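Putative ABC transporter, ATP-binding protein ComA (Streptococcus mutans, PDB 3K8U) is a putative ABC transporter whose peptidase domain, of the C39 family in clan CA, packs helices against an antiparallel sheet. Local coordinates at residues 17-21 / 95-99; 66-72 / 131-137; 80-85 / 136-140; 104-110 / 121-127. All coordinates share one frame; numbering follows the deposited sequence.

Contact 1: residues 17-21 / 95-99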
loop_
_atom_site.group_PDB
_atom_site.type_symbol
_atom_site.label_atom_id
_atom_site.label_comp_id
_atom_site.label_asym_id
_atom_site.label_seq_id
_atom_site.Cartn_x
_atom_site.Cartn_y
_atom_site.Cartn_z
ATOM N N CYS A 17 -3.807 1.712 8.686
ATOM C CA CYS A 17 -2.887 1.790 7.552
ATOM C C CYS A 17 -3.358 0.941 6.368
ATOM O O CYS A 17 -3.232 1.360 5.215
ATOM C CB CYS A 17 -1.467 1.389 7.951
ATOM S SG CYS A 17 -0.247 1.935 6.736
ATOM N N GLY A 18 -3.905 -0.238 6.661
ATOM C CA GLY A 18 -4.404 -1.128 5.620
ATOM C C GLY A 18 -5.546 -0.486 4.852
ATOM O O GLY A 18 -5.525 -0.434 3.616
ATOM N N PRO A 19 -6.600 -0.050 5.557
ATOM C CA PRO A 19 -7.740 0.595 4.902
ATOM C C PRO A 19 -7.273 1.801 4.083
ATOM O O PRO A 19 -7.763 2.034 2.979
ATOM C CB PRO A 19 -8.599 1.032 6.089
ATOM C CG PRO A 19 -8.388 -0.064 7.060
ATOM C CD PRO A 19 -6.898 -0.328 6.975
ATOM N N ALA A 20 -6.299 2.543 4.614
ATOM C CA ALA A 20 -5.768 3.726 3.936
ATOM C C ALA A 20 -5.083 3.437 2.603
ATOM O O ALA A 20 -5.364 4.116 1.614
ATOM C CB ALA A 20 -4.832 4.499 4.857
ATOM N N VAL A 21 -4.175 2.459 2.562
ATOM C CA VAL A 21 -3.506 2.145 1.296
ATOM C C VAL A 21 -4.497 1.602 0.269
ATOM O O VAL A 21 -4.396 1.918 -0.913
ATOM C CB VAL A 21 -2.287 1.177 1.450
ATOM C CG1 VAL A 21 -1.221 1.825 2.321
ATOM C CG2 VAL A 21 -2.710 -0.173 2.012
ATOM N N GLN A 95 2.315 -4.199 11.021
ATOM C CA GLN A 95 1.242 -4.141 10.031
ATOM C C GLN A 95 1.128 -2.764 9.373
ATOM O O GLN A 95 0.055 -2.156 9.338
ATOM C CB GLN A 95 -0.101 -4.545 10.657
ATOM C CG GLN A 95 -0.160 -5.984 11.165
ATOM C CD GLN A 95 -0.200 -7.019 10.050
ATOM O OE1 GLN A 95 0.187 -6.750 8.908
ATOM N NE2 GLN A 95 -0.681 -8.214 10.378
ATOM N N HIS A 96 2.249 -2.264 8.870
ATOM C CA HIS A 96 2.264 -0.975 8.195
ATOM C C HIS A 96 2.467 -1.235 6.705
ATOM O O HIS A 96 3.136 -2.195 6.324
ATOM C CB HIS A 96 3.382 -0.078 8.733
ATOM C CG HIS A 96 3.162 1.375 8.451
ATOM N ND1 HIS A 96 2.321 2.160 9.213
ATOM C CD2 HIS A 96 3.636 2.176 7.469
ATOM C CE1 HIS A 96 2.285 3.380 8.710
ATOM N NE2 HIS A 96 3.074 3.417 7.651
ATOM N N TYR A 97 1.872 -0.390 5.865
ATOM C CA TYR A 97 1.985 -0.546 4.418
ATOM C C TYR A 97 2.192 0.802 3.754
ATOM O O TYR A 97 1.838 1.836 4.315
ATOM C CB TYR A 97 0.694 -1.150 3.833
ATOM C CG TYR A 97 0.301 -2.495 4.400
ATOM C CD1 TYR A 97 0.660 -3.676 3.755
ATOM C CD2 TYR A 97 -0.422 -2.585 5.591
ATOM C CE1 TYR A 97 0.315 -4.918 4.286
ATOM C CE2 TYR A 97 -0.770 -3.815 6.128
ATOM C CZ TYR A 97 -0.399 -4.975 5.474
ATOM O OH TYR A 97 -0.733 -6.194 6.016
ATOM N N TYR A 98 2.752 0.772 2.549
ATOM C CA TYR A 98 2.955 1.978 1.747
ATOM C C TYR A 98 2.328 1.712 0.394
ATOM O O TYR A 98 2.095 0.560 0.009
ATOM C CB TYR A 98 4.431 2.227 1.411
ATOM C CG TYR A 98 5.382 2.606 2.516
ATOM C CD1 TYR A 98 4.937 3.160 3.714
ATOM C CD2 TYR A 98 6.756 2.438 2.334
ATOM C CE1 TYR A 98 5.842 3.540 4.705
ATOM C CE2 TYR A 98 7.665 2.810 3.312
ATOM C CZ TYR A 98 7.208 3.361 4.491
ATOM O OH TYR A 98 8.123 3.730 5.447
ATOM N N VAL A 99 2.067 2.792 -0.327
ATOM C CA VAL A 99 1.600 2.693 -1.694
ATOM C C VAL A 99 2.882 3.063 -2.449
ATOM O O VAL A 99 3.648 3.910 -1.981
ATOM C CB VAL A 99 0.522 3.745 -2.029
ATOM C CG1 VAL A 99 0.194 3.690 -3.513
ATOM C CG2 VAL A 99 -0.739 3.498 -1.202
#
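Cys17 SG sits over the middle of the His96 imidazole, 3.6 Å from the ring centroid and only 12° off the ring normal, so the sulfur sits over the flat of the ring. The same SG accepts a nearly straight hydrogen bond from Tyr97 N (3.3 Å, 167° at the hydrogen), while Tyr97 O comes within 3.2 Å of SG. Turning SG anti to the backbone N (chi1 -163°) swings the sulfur from the helix onto the strand. A cysteine in the first turn of a helix that faces a histidine on the sheet is the layout of papain-like clan CA folds; with Asp112 OD1 bonded to His96 NE2, the three are consistent with the Cys-His-Asp site of such proteins. One turn further along the helix, Val21 CG1 packs on Tyr97 CB at 3.8 Å, the two side chains crossing at about a right angle, and Val21 CB meets Val99 CG2 at 3.8 Å. Tyr98 approaches the imidazole edge in plane through CE1, its hydroxyl bonded to Glu130. The Tyr97 ring also stacks on His87, and its OH bonds to Thr49 O.

Contact 2: residues 66-72 / 131-137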
loop_
_atom_site.group_PDB
_atom_site.type_symbol
_atom_site.label_atom_id
_atom_site.label_comp_id
_atom_site.label_asym_id
_atom_site.label_seq_id
_atom_site.Cartn_x
_atom_site.Cartn_y
_atom_site.Cartn_z
ATOM N N ARG A 66 -3.410 -9.835 -6.672
ATOM C CA ARG A 66 -2.334 -10.814 -6.621
ATOM C C ARG A 66 -1.307 -10.350 -5.597
ATOM O O ARG A 66 -1.025 -9.154 -5.486
ATOM C CB ARG A 66 -1.690 -11.044 -7.996
ATOM C CG ARG A 66 -0.847 -9.913 -8.551
ATOM C CD ARG A 66 -0.303 -10.306 -9.925
ATOM N NE ARG A 66 0.621 -9.317 -10.474
ATOM C CZ ARG A 66 0.260 -8.270 -11.209
ATOM N NH1 ARG A 66 -1.018 -8.060 -11.500
ATOM N NH2 ARG A 66 1.182 -7.418 -11.636
ATOM N N SER A 67 -0.832 -11.295 -4.790
ATOM C CA SER A 67 0.162 -11.025 -3.759
ATOM C C SER A 67 1.415 -11.812 -4.114
ATOM O O SER A 67 1.356 -13.021 -4.348
ATOM C CB SER A 67 -0.359 -11.456 -2.388
ATOM O OG SER A 67 -1.549 -10.761 -2.072
ATOM N N ILE A 68 2.544 -11.121 -4.177
ATOM C CA ILE A 68 3.797 -11.765 -4.537
ATOM C C ILE A 68 4.915 -11.397 -3.578
ATOM O O ILE A 68 4.819 -10.413 -2.839
ATOM C CB ILE A 68 4.251 -11.348 -5.959
ATOM C CG1 ILE A 68 4.440 -9.831 -6.020
ATOM C CG2 ILE A 68 3.224 -11.796 -7.001
ATOM C CD1 ILE A 68 5.473 -9.374 -7.021
ATOM N N LYS A 69 5.952 -12.229 -3.563
ATOM C CA LYS A 69 7.130 -11.978 -2.746
ATOM C C LYS A 69 8.175 -11.560 -3.766
ATOM O O LYS A 69 8.519 -12.328 -4.668
ATOM C CB LYS A 69 7.572 -13.238 -2.001
ATOM C CG LYS A 69 6.579 -13.713 -0.946
ATOM C CD LYS A 69 6.353 -12.669 0.147
ATOM C CE LYS A 69 7.624 -12.388 0.941
ATOM N NZ LYS A 69 7.383 -11.434 2.062
ATOM N N ALA A 70 8.642 -10.325 -3.653
ATOM C CA ALA A 70 9.605 -9.789 -4.601
ATOM C C ALA A 70 10.849 -9.236 -3.931
ATOM O O ALA A 70 11.027 -9.361 -2.724
ATOM C CB ALA A 70 8.934 -8.704 -5.437
ATOM N N ASP A 71 11.735 -8.670 -4.744
ATOM C CA ASP A 71 12.962 -8.059 -4.252
ATOM C C ASP A 71 13.142 -6.729 -4.989
ATOM O O ASP A 71 12.327 -6.375 -5.840
ATOM C CB ASP A 71 14.164 -8.992 -4.449
ATOM C CG ASP A 71 14.324 -9.455 -5.884
ATOM O OD1 ASP A 71 14.472 -8.595 -6.770
ATOM O OD2 ASP A 71 14.295 -10.679 -6.128
ATOM N N MET A 72 14.225 -6.017 -4.706
ATOM C CA MET A 72 14.439 -4.715 -5.333
ATOM C C MET A 72 14.610 -4.655 -6.855
ATOM O O MET A 72 14.452 -3.587 -7.443
ATOM C CB MET A 72 15.558 -3.953 -4.621
ATOM C CG MET A 72 15.234 -3.608 -3.165
ATOM S SD MET A 72 13.768 -2.552 -2.943
ATOM C CE MET A 72 14.396 -0.977 -3.525
ATOM N N TRP A 131 11.103 -3.089 3.810
ATOM C CA TRP A 131 10.248 -3.973 3.006
ATOM C C TRP A 131 10.404 -5.475 3.257
ATOM O O TRP A 131 11.516 -6.013 3.229
ATOM C CB TRP A 131 10.485 -3.654 1.525
ATOM C CG TRP A 131 9.556 -4.308 0.532
ATOM C CD1 TRP A 131 8.222 -4.572 0.687
ATOM C CD2 TRP A 131 9.888 -4.689 -0.802
ATOM N NE1 TRP A 131 7.700 -5.082 -0.482
ATOM C CE2 TRP A 131 8.706 -5.163 -1.410
ATOM C CE3 TRP A 131 11.076 -4.667 -1.549
ATOM C CZ2 TRP A 131 8.676 -5.611 -2.733
ATOM C CZ3 TRP A 131 11.045 -5.108 -2.862
ATOM C CH2 TRP A 131 9.849 -5.575 -3.442
ATOM N N THR A 132 9.280 -6.150 3.489
ATOM C CA THR A 132 9.280 -7.593 3.717
ATOM C C THR A 132 9.393 -8.342 2.393
ATOM O O THR A 132 9.620 -9.551 2.378
ATOM C CB THR A 132 7.974 -8.082 4.387
ATOM O OG1 THR A 132 6.870 -7.875 3.494
ATOM C CG2 THR A 132 7.718 -7.346 5.701
ATOM N N GLY A 133 9.230 -7.618 1.289
ATOM C CA GLY A 133 9.264 -8.231 -0.023
ATOM C C GLY A 133 7.851 -8.457 -0.547
ATOM O O GLY A 133 7.656 -8.691 -1.739
ATOM N N LEU A 134 6.859 -8.379 0.338
ATOM C CA LEU A 134 5.471 -8.579 -0.059
ATOM C C LEU A 134 4.922 -7.385 -0.824
ATOM O O LEU A 134 5.031 -6.239 -0.375
ATOM C CB LEU A 134 4.577 -8.854 1.159
ATOM C CG LEU A 134 3.093 -9.079 0.824
ATOM C CD1 LEU A 134 2.920 -10.402 0.095
ATOM C CD2 LEU A 134 2.254 -9.064 2.088
ATOM N N ALA A 135 4.345 -7.664 -1.990
ATOM C CA ALA A 135 3.746 -6.631 -2.830
ATOM C C ALA A 135 2.363 -7.111 -3.253
ATOM O O ALA A 135 2.184 -8.277 -3.603
ATOM C CB ALA A 135 4.611 -6.366 -4.060
ATOM N N ILE A 136 1.382 -6.220 -3.168
ATOM C CA ILE A 136 0.015 -6.544 -3.550
ATOM C C ILE A 136 -0.368 -5.648 -4.713
ATOM O O ILE A 136 -0.325 -4.419 -4.607
ATOM C CB ILE A 136 -0.973 -6.340 -2.371
ATOM C CG1 ILE A 136 -0.577 -7.241 -1.197
ATOM C CG2 ILE A 136 -2.413 -6.660 -2.816
ATOM C CD1 ILE A 136 -1.300 -6.933 0.101
ATOM N N PHE A 137 -0.701 -6.281 -5.836
ATOM C CA PHE A 137 -1.103 -5.583 -7.051
ATOM C C PHE A 137 -2.608 -5.713 -7.251
ATOM O O PHE A 137 -3.173 -6.799 -7.086
ATOM C CB PHE A 137 -0.361 -6.163 -8.263
ATOM C CG PHE A 137 1.117 -5.866 -8.274
ATOM C CD1 PHE A 137 1.617 -4.799 -9.013
ATOM C CD2 PHE A 137 2.002 -6.634 -7.526
ATOM C CE1 PHE A 137 2.975 -4.496 -9.003
ATOM C CE2 PHE A 137 3.364 -6.341 -7.509
ATOM C CZ PHE A 137 3.851 -5.267 -8.246
#
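Arg66 lays its guanidinium flat on Phe137 in an offset stack, centres 4.6 Å apart and planes within 5°. Its CG lies between the backbone N and the carbonyl carbon (chi1 71°), and the chain runs extended to NE, which sets CZ above Phe137 CB and NH2 over the CG/CD1 side of the ring. Arg66 and Phe137 also exchange two backbone bonds as an antiparallel hydrogen-bonded pair, joining the sheet's outermost strand 63-69 to strand 134-140. Ser67 points to the other side of the sheet, the face on which Val55 of helix 51-60 packs. Ile68 repeats the double backbone bond with Ala135 and touches Phe137 CE2 with CD1 at 3.7 Å. Bends at chi2 and chi3 curl Lys69 back, putting NZ 2.9 Å from Thr132 O, above the carbonyl plane and off its lone pairs. Ala70 N donates to Gly133 O (2.7 Å), where the chain turns a corner, and Ala70 CB meets Trp131 CH2 at 3.8 Å. At the indole edge Asp71 C lies 3.4 Å from Trp131 CZ3, and Met72 SD makes an oblique Met-aromatic contact with Trp131 CE3 (3.7 Å). Trp131 NE1 bonds to Leu134 O, 2.9 Å away and close to the ring plane, which should fix the ring's rotation. With Arg66 on an aromatic face and Lys69 on a carbonyl oxygen, both cations probably gain from pi electrons or a bond dipole without a carboxylate across the contact.

Contact 3: residues 80-85 / 136-140; sequences LTYPFI and IFLAP
Phe84 holds CG between its backbone N and carbonyl carbon (chi1 59°), whereas Phe137 turns CG anti to its own carbonyl carbon (chi1 -69°); together these torsions lay the two rings side by side, pointing the same way. They form an offset stack with centroids 4.4 Å apart and planes at 23°, tightest where Phe84 CD2 meets Phe137 CE1 at 3.4 Å. Phe84 CB also stands over the Phe137 face, a CH-pi contact 3.9 Å from the centroid. Leu80 crosses Phe137 at about a right angle, CD1 3.8 Å from Phe137 CE1, while Thr81 O reaches the edge of that ring in its plane, 3.7 Å from CE1. This buried carbonyl oxygen has no hydrogen-bond partner in the model. Beside the rings, Ile85 and Ile136 make an antiparallel hydrogen-bonded pair, Ile85 N to Ile136 O at 2.9 Å and Ile136 N to Ile85 O at 2.7 Å. Past this pair the backbones separate toward the cis peptide before Pro83, and a water bridges them, donating to Pro83 O and accepting from Leu138 N. The contact lies inside the sheet: strand 63-69 flanks strand 134-140, with Arg66 on the Phe137 face opposite Phe84, and strand 93-104 borders Phe84 through Val100. On the Ile85 and Leu138 side, helix 17-28 packs down with Val21, Leu22 and Val25.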
loop_
_atom_site.group_PDB
_atom_site.type_symbol
_atom_site.label_atom_id
_atom_site.label_comp_id
_atom_site.label_asym_id
_atom_site.label_seq_id
_atom_site.Cartn_x
_atom_site.Cartn_y
_atom_site.Cartn_z
ATOM N N LEU A 80 6.708 -2.434 -15.236
ATOM C CA LEU A 80 6.050 -2.508 -13.933
ATOM C C LEU A 80 4.846 -1.566 -13.872
ATOM O O LEU A 80 4.928 -0.415 -14.301
ATOM C CB LEU A 80 7.041 -2.163 -12.817
ATOM C CG LEU A 80 6.553 -2.312 -11.373
ATOM C CD1 LEU A 80 6.102 -3.738 -11.117
ATOM C CD2 LEU A 80 7.668 -1.927 -10.415
ATOM N N THR A 81 3.722 -2.073 -13.381
ATOM C CA THR A 81 2.515 -1.262 -13.277
ATOM C C THR A 81 2.355 -0.667 -11.890
ATOM O O THR A 81 2.321 -1.390 -10.893
ATOM C CB THR A 81 1.244 -2.068 -13.612
ATOM O OG1 THR A 81 1.130 -3.182 -12.717
ATOM C CG2 THR A 81 1.287 -2.563 -15.051
ATOM N N TYR A 82 2.291 0.658 -11.843
ATOM C CA TYR A 82 2.106 1.397 -10.602
ATOM C C TYR A 82 0.670 1.914 -10.614
ATOM O O TYR A 82 0.080 2.089 -11.680
ATOM C CB TYR A 82 3.068 2.584 -10.538
ATOM C CG TYR A 82 4.531 2.223 -10.462
ATOM C CD1 TYR A 82 5.128 1.899 -9.242
ATOM C CD2 TYR A 82 5.335 2.248 -11.602
ATOM C CE1 TYR A 82 6.492 1.616 -9.159
ATOM C CE2 TYR A 82 6.698 1.964 -11.530
ATOM C CZ TYR A 82 7.268 1.652 -10.309
ATOM O OH TYR A 82 8.615 1.391 -10.234
ATOM N N PRO A 83 0.084 2.157 -9.432
ATOM C CA PRO A 83 0.692 1.970 -8.113
ATOM C C PRO A 83 0.364 0.596 -7.539
ATOM O O PRO A 83 -0.466 -0.134 -8.086
ATOM C CB PRO A 83 0.015 3.065 -7.296
ATOM C CG PRO A 83 -1.403 2.987 -7.807
ATOM C CD PRO A 83 -1.223 2.838 -9.315
ATOM N N PHE A 84 1.069 0.219 -6.478
ATOM C CA PHE A 84 0.795 -1.043 -5.800
ATOM C C PHE A 84 1.085 -0.906 -4.310
ATOM O O PHE A 84 1.612 0.115 -3.862
ATOM C CB PHE A 84 1.525 -2.233 -6.444
ATOM C CG PHE A 84 3.016 -2.103 -6.481
ATOM C CD1 PHE A 84 3.801 -2.663 -5.476
ATOM C CD2 PHE A 84 3.643 -1.460 -7.544
ATOM C CE1 PHE A 84 5.186 -2.585 -5.531
ATOM C CE2 PHE A 84 5.029 -1.377 -7.610
ATOM C CZ PHE A 84 5.802 -1.939 -6.603
ATOM N N ILE A 85 0.709 -1.920 -3.542
ATOM C CA ILE A 85 0.880 -1.900 -2.093
ATOM C C ILE A 85 2.030 -2.781 -1.620
ATOM O O ILE A 85 2.260 -3.846 -2.179
ATOM C CB ILE A 85 -0.430 -2.364 -1.420
ATOM C CG1 ILE A 85 -1.565 -1.401 -1.789
ATOM C CG2 ILE A 85 -0.265 -2.468 0.097
ATOM C CD1 ILE A 85 -2.953 -1.936 -1.490
ATOM N N ILE A 136 1.382 -6.220 -3.168
ATOM C CA ILE A 136 0.015 -6.544 -3.550
ATOM C C ILE A 136 -0.368 -5.648 -4.713
ATOM O O ILE A 136 -0.325 -4.419 -4.607
ATOM C CB ILE A 136 -0.973 -6.340 -2.371
ATOM C CG1 ILE A 136 -0.577 -7.241 -1.197
ATOM C CG2 ILE A 136 -2.413 -6.660 -2.816
ATOM C CD1 ILE A 136 -1.300 -6.933 0.101
ATOM N N PHE A 137 -0.701 -6.281 -5.836
ATOM C CA PHE A 137 -1.103 -5.583 -7.051
ATOM C C PHE A 137 -2.608 -5.713 -7.251
ATOM O O PHE A 137 -3.173 -6.799 -7.086
ATOM C CB PHE A 137 -0.361 -6.163 -8.263
ATOM C CG PHE A 137 1.117 -5.866 -8.274
ATOM C CD1 PHE A 137 1.617 -4.799 -9.013
ATOM C CD2 PHE A 137 2.002 -6.634 -7.526
ATOM C CE1 PHE A 137 2.975 -4.496 -9.003
ATOM C CE2 PHE A 137 3.364 -6.341 -7.509
ATOM C CZ PHE A 137 3.851 -5.267 -8.246
ATOM N N LEU A 138 -3.254 -4.601 -7.593
ATOM C CA LEU A 138 -4.697 -4.581 -7.816
ATOM C C LEU A 138 -5.008 -4.028 -9.201
ATOM O O LEU A 138 -4.304 -3.151 -9.702
ATOM C CB LEU A 138 -5.397 -3.708 -6.772
ATOM C CG LEU A 138 -5.031 -3.846 -5.294
ATOM C CD1 LEU A 138 -5.884 -2.891 -4.483
ATOM C CD2 LEU A 138 -5.232 -5.269 -4.817
ATOM N N ALA A 139 -6.084 -4.525 -9.800
ATOM C CA ALA A 139 -6.502 -4.076 -11.124
ATOM C C ALA A 139 -8.005 -4.255 -11.292
ATOM O O ALA A 139 -8.566 -5.263 -10.866
ATOM C CB ALA A 139 -5.757 -4.857 -12.199
ATOM N N PRO A 140 -8.686 -3.254 -11.877
ATOM C CA PRO A 140 -10.136 -3.328 -12.091
ATOM C C PRO A 140 -10.470 -4.460 -13.058
ATOM O O PRO A 140 -9.892 -4.544 -14.144
ATOM C CB PRO A 140 -10.456 -1.966 -12.709
ATOM C CG PRO A 140 -9.413 -1.072 -12.123
ATOM C CD PRO A 140 -8.174 -1.922 -12.243
HETATM O O HOH W 1 -2.254 -2.055 -7.992
#

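Contact 4: residues 104-110 / 121-127; sequences QNNQLII and RMSKERF
Leu108 and Met122 form an antiparallel hydrogen-bonded pair of the beta hairpin 107-112/120-123, with both Leu108 N to Met122 O and Met122 N to Leu108 O at 2.8 Å. Backbone bonding continues into the next helix, where Lys124 N donates to Asn106 O (3.0 Å). Ser123 is the N-cap there, its OG accepting from Arg126 N. Among polar side chains, the extended Lys124 reaches back along the type II' turn of residues 104-107 and sets NZ 3.0 Å from Asn105 O, in the carbonyl plane. A water links the turn to the helix start, accepting from Glu125 N and, weakly, from Asn106 ND2. Arg121, likewise extended from CG to NE, crosses Gln107 at about a right angle, Gln107 NE2 resting 3.5 Å from Arg121 CD; beyond, Gln104 O faces the guanidinium edge in its plane. The apolar side of the hairpin faces the helix. Ile110 CD1 touches Met122 CE at 4.1 Å, and Met72, from segment 66-72, packs on Phe127 and Lys124. With CG of Leu108 anti to the carbonyl carbon (chi1 -62°), its CD1 is carried over the face of Phe127 in a CH-pi contact, 3.8 Å from the ring centroid and 25° off the normal.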
loop_
_atom_site.group_PDB
_atom_site.type_symbol
_atom_site.label_atom_id
_atom_site.label_comp_id
_atom_site.label_asym_id
_atom_site.label_seq_id
_atom_site.Cartn_x
_atom_site.Cartn_y
_atom_site.Cartn_z
ATOM N N GLN A 104 12.450 6.969 -9.379
ATOM C CA GLN A 104 13.237 7.960 -10.100
ATOM C C GLN A 104 14.625 8.016 -9.479
ATOM O O GLN A 104 14.776 8.373 -8.306
ATOM C CB GLN A 104 12.573 9.340 -10.049
ATOM C CG GLN A 104 13.188 10.345 -11.020
ATOM C CD GLN A 104 12.472 11.685 -11.024
ATOM O OE1 GLN A 104 13.104 12.738 -10.907
ATOM N NE2 GLN A 104 11.150 11.654 -11.166
ATOM N N ASN A 105 15.625 7.633 -10.273
ATOM C CA ASN A 105 17.027 7.607 -9.857
ATOM C C ASN A 105 17.262 6.468 -8.863
ATOM O O ASN A 105 16.956 5.309 -9.153
ATOM C CB ASN A 105 17.444 8.957 -9.250
ATOM C CG ASN A 105 17.166 10.127 -10.177
ATOM O OD1 ASN A 105 16.373 11.014 -9.855
ATOM N ND2 ASN A 105 17.815 10.132 -11.338
ATOM N N ASN A 106 17.820 6.802 -7.705
ATOM C CA ASN A 106 18.083 5.824 -6.656
ATOM C C ASN A 106 16.996 5.976 -5.585
ATOM O O ASN A 106 17.202 5.639 -4.416
ATOM C CB ASN A 106 19.475 6.072 -6.059
ATOM C CG ASN A 106 19.898 4.996 -5.075
ATOM O OD1 ASN A 106 19.763 3.800 -5.341
ATOM N ND2 ASN A 106 20.417 5.421 -3.929
ATOM N N GLN A 107 15.837 6.489 -5.997
ATOM C CA GLN A 107 14.723 6.699 -5.080
ATOM C C GLN A 107 13.382 6.204 -5.600
ATOM O O GLN A 107 13.173 6.053 -6.803
ATOM C CB GLN A 107 14.593 8.181 -4.713
ATOM C CG GLN A 107 15.779 8.751 -3.949
ATOM C CD GLN A 107 15.434 10.032 -3.223
ATOM O OE1 GLN A 107 15.504 10.098 -1.993
ATOM N NE2 GLN A 107 15.045 11.058 -3.975
ATOM N N LEU A 108 12.479 5.943 -4.664
ATOM C CA LEU A 108 11.134 5.487 -4.977
ATOM C C LEU A 108 10.171 6.548 -4.472
ATOM O O LEU A 108 10.469 7.241 -3.503
ATOM C CB LEU A 108 10.834 4.181 -4.239
ATOM C CG LEU A 108 11.711 2.974 -4.562
ATOM C CD1 LEU A 108 11.330 1.811 -3.670
ATOM C CD2 LEU A 108 11.546 2.610 -6.025
ATOM N N ILE A 109 9.040 6.698 -5.150
ATOM C CA ILE A 109 8.024 7.646 -4.715
ATOM C C ILE A 109 7.003 6.780 -3.981
ATOM O O ILE A 109 6.397 5.886 -4.575
ATOM C CB ILE A 109 7.334 8.345 -5.902
ATOM C CG1 ILE A 109 8.377 9.008 -6.802
ATOM C CG2 ILE A 109 6.339 9.390 -5.386
ATOM C CD1 ILE A 109 7.801 9.580 -8.078
ATOM N N ILE A 110 6.872 6.994 -2.678
ATOM C CA ILE A 110 5.937 6.204 -1.883
ATOM C C ILE A 110 4.866 7.031 -1.187
ATOM O O ILE A 110 5.006 8.242 -1.016
ATOM C CB ILE A 110 6.679 5.329 -0.835
ATOM C CG1 ILE A 110 7.455 6.200 0.157
ATOM C CG2 ILE A 110 7.639 4.351 -1.540
ATOM C CD1 ILE A 110 6.794 6.328 1.513
ATOM N N ARG A 121 9.645 10.941 -1.303
ATOM C CA ARG A 121 10.665 10.175 -2.002
ATOM C C ARG A 121 11.443 9.440 -0.915
ATOM O O ARG A 121 11.682 9.990 0.162
ATOM C CB ARG A 121 11.606 11.101 -2.776
ATOM C CG ARG A 121 11.007 11.685 -4.038
ATOM C CD ARG A 121 12.003 12.593 -4.741
ATOM N NE ARG A 121 11.551 12.946 -6.083
ATOM C CZ ARG A 121 11.988 12.371 -7.200
ATOM N NH1 ARG A 121 12.900 11.406 -7.148
ATOM N NH2 ARG A 121 11.504 12.756 -8.373
ATOM N N MET A 122 11.804 8.192 -1.187
ATOM C CA MET A 122 12.552 7.374 -0.237
ATOM C C MET A 122 13.672 6.667 -0.987
ATOM O O MET A 122 13.457 6.148 -2.083
ATOM C CB MET A 122 11.627 6.331 0.412
ATOM C CG MET A 122 12.293 5.478 1.490
ATOM S SD MET A 122 11.162 4.307 2.312
ATOM C CE MET A 122 10.259 5.428 3.409
ATOM N N SER A 123 14.868 6.645 -0.404
ATOM C CA SER A 123 15.993 5.985 -1.053
ATOM C C SER A 123 15.691 4.495 -1.161
ATOM O O SER A 123 14.982 3.933 -0.319
ATOM C CB SER A 123 17.285 6.189 -0.257
ATOM O OG SER A 123 17.259 5.468 0.960
ATOM N N LYS A 124 16.193 3.868 -2.219
ATOM C CA LYS A 124 15.976 2.438 -2.411
ATOM C C LYS A 124 16.593 1.640 -1.265
ATOM O O LYS A 124 16.061 0.605 -0.875
ATOM C CB LYS A 124 16.520 1.991 -3.768
ATOM C CG LYS A 124 15.657 2.471 -4.929
ATOM C CD LYS A 124 16.235 2.123 -6.283
ATOM C CE LYS A 124 15.275 2.560 -7.382
ATOM N NZ LYS A 124 15.889 2.534 -8.732
ATOM N N GLU A 125 17.671 2.169 -0.688
ATOM C CA GLU A 125 18.368 1.532 0.431
ATOM C C GLU A 125 17.477 1.475 1.669
ATOM O O GLU A 125 17.358 0.433 2.312
ATOM C CB GLU A 125 19.625 2.326 0.788
ATOM C CG GLU A 125 20.847 1.477 1.072
ATOM C CD GLU A 125 21.645 1.165 -0.183
ATOM O OE1 GLU A 125 22.894 1.145 -0.104
ATOM O OE2 GLU A 125 21.028 0.951 -1.249
ATOM N N ARG A 126 16.888 2.618 2.016
ATOM C CA ARG A 126 16.002 2.728 3.175
ATOM C C ARG A 126 14.794 1.815 3.002
ATOM O O ARG A 126 14.421 1.073 3.917
ATOM C CB ARG A 126 15.516 4.173 3.331
ATOM C CG ARG A 126 14.528 4.392 4.474
ATOM C CD ARG A 126 15.237 4.659 5.788
ATOM N NE ARG A 126 15.991 5.911 5.738
ATOM C CZ ARG A 126 16.413 6.582 6.805
ATOM N NH1 ARG A 126 16.158 6.130 8.026
ATOM N NH2 ARG A 126 17.094 7.710 6.650
ATOM N N PHE A 127 14.173 1.893 1.829
ATOM C CA PHE A 127 13.003 1.080 1.524
ATOM C C PHE A 127 13.326 -0.412 1.638
ATOM O O PHE A 127 12.582 -1.174 2.253
ATOM C CB PHE A 127 12.497 1.393 0.121
ATOM C CG PHE A 127 11.280 0.612 -0.265
ATOM C CD1 PHE A 127 10.023 0.997 0.187
ATOM C CD2 PHE A 127 11.387 -0.509 -1.081
ATOM C CE1 PHE A 127 8.887 0.274 -0.168
ATOM C CE2 PHE A 127 10.262 -1.236 -1.440
ATOM C CZ PHE A 127 9.010 -0.845 -0.984
HETATM O O HOH W 2 19.627 3.961 -1.743
#

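From the N terminus, the chain opens contact 1 on helix 17-28, then contact 2 at 66-72 and contact 3 at 80-85, before 95-99 returns to the helix and closes the first loop. Contact 1 therefore crosses contacts 2 and 3. Contact 4 follows in series after it, a short hairpin closure between 104-110 and 121-127 that lies wholly within the longer loops of contacts 2 and 3. Those two end together on strand 134-140, sharing Ile136 and Phe137, and place it between strands 63-69 and 84-90. Contact 1 fastens the helix to the sheet, contact 4 forms the edge of the sheet at strand 120-123, and contacts 2 and 4 touch through Met72.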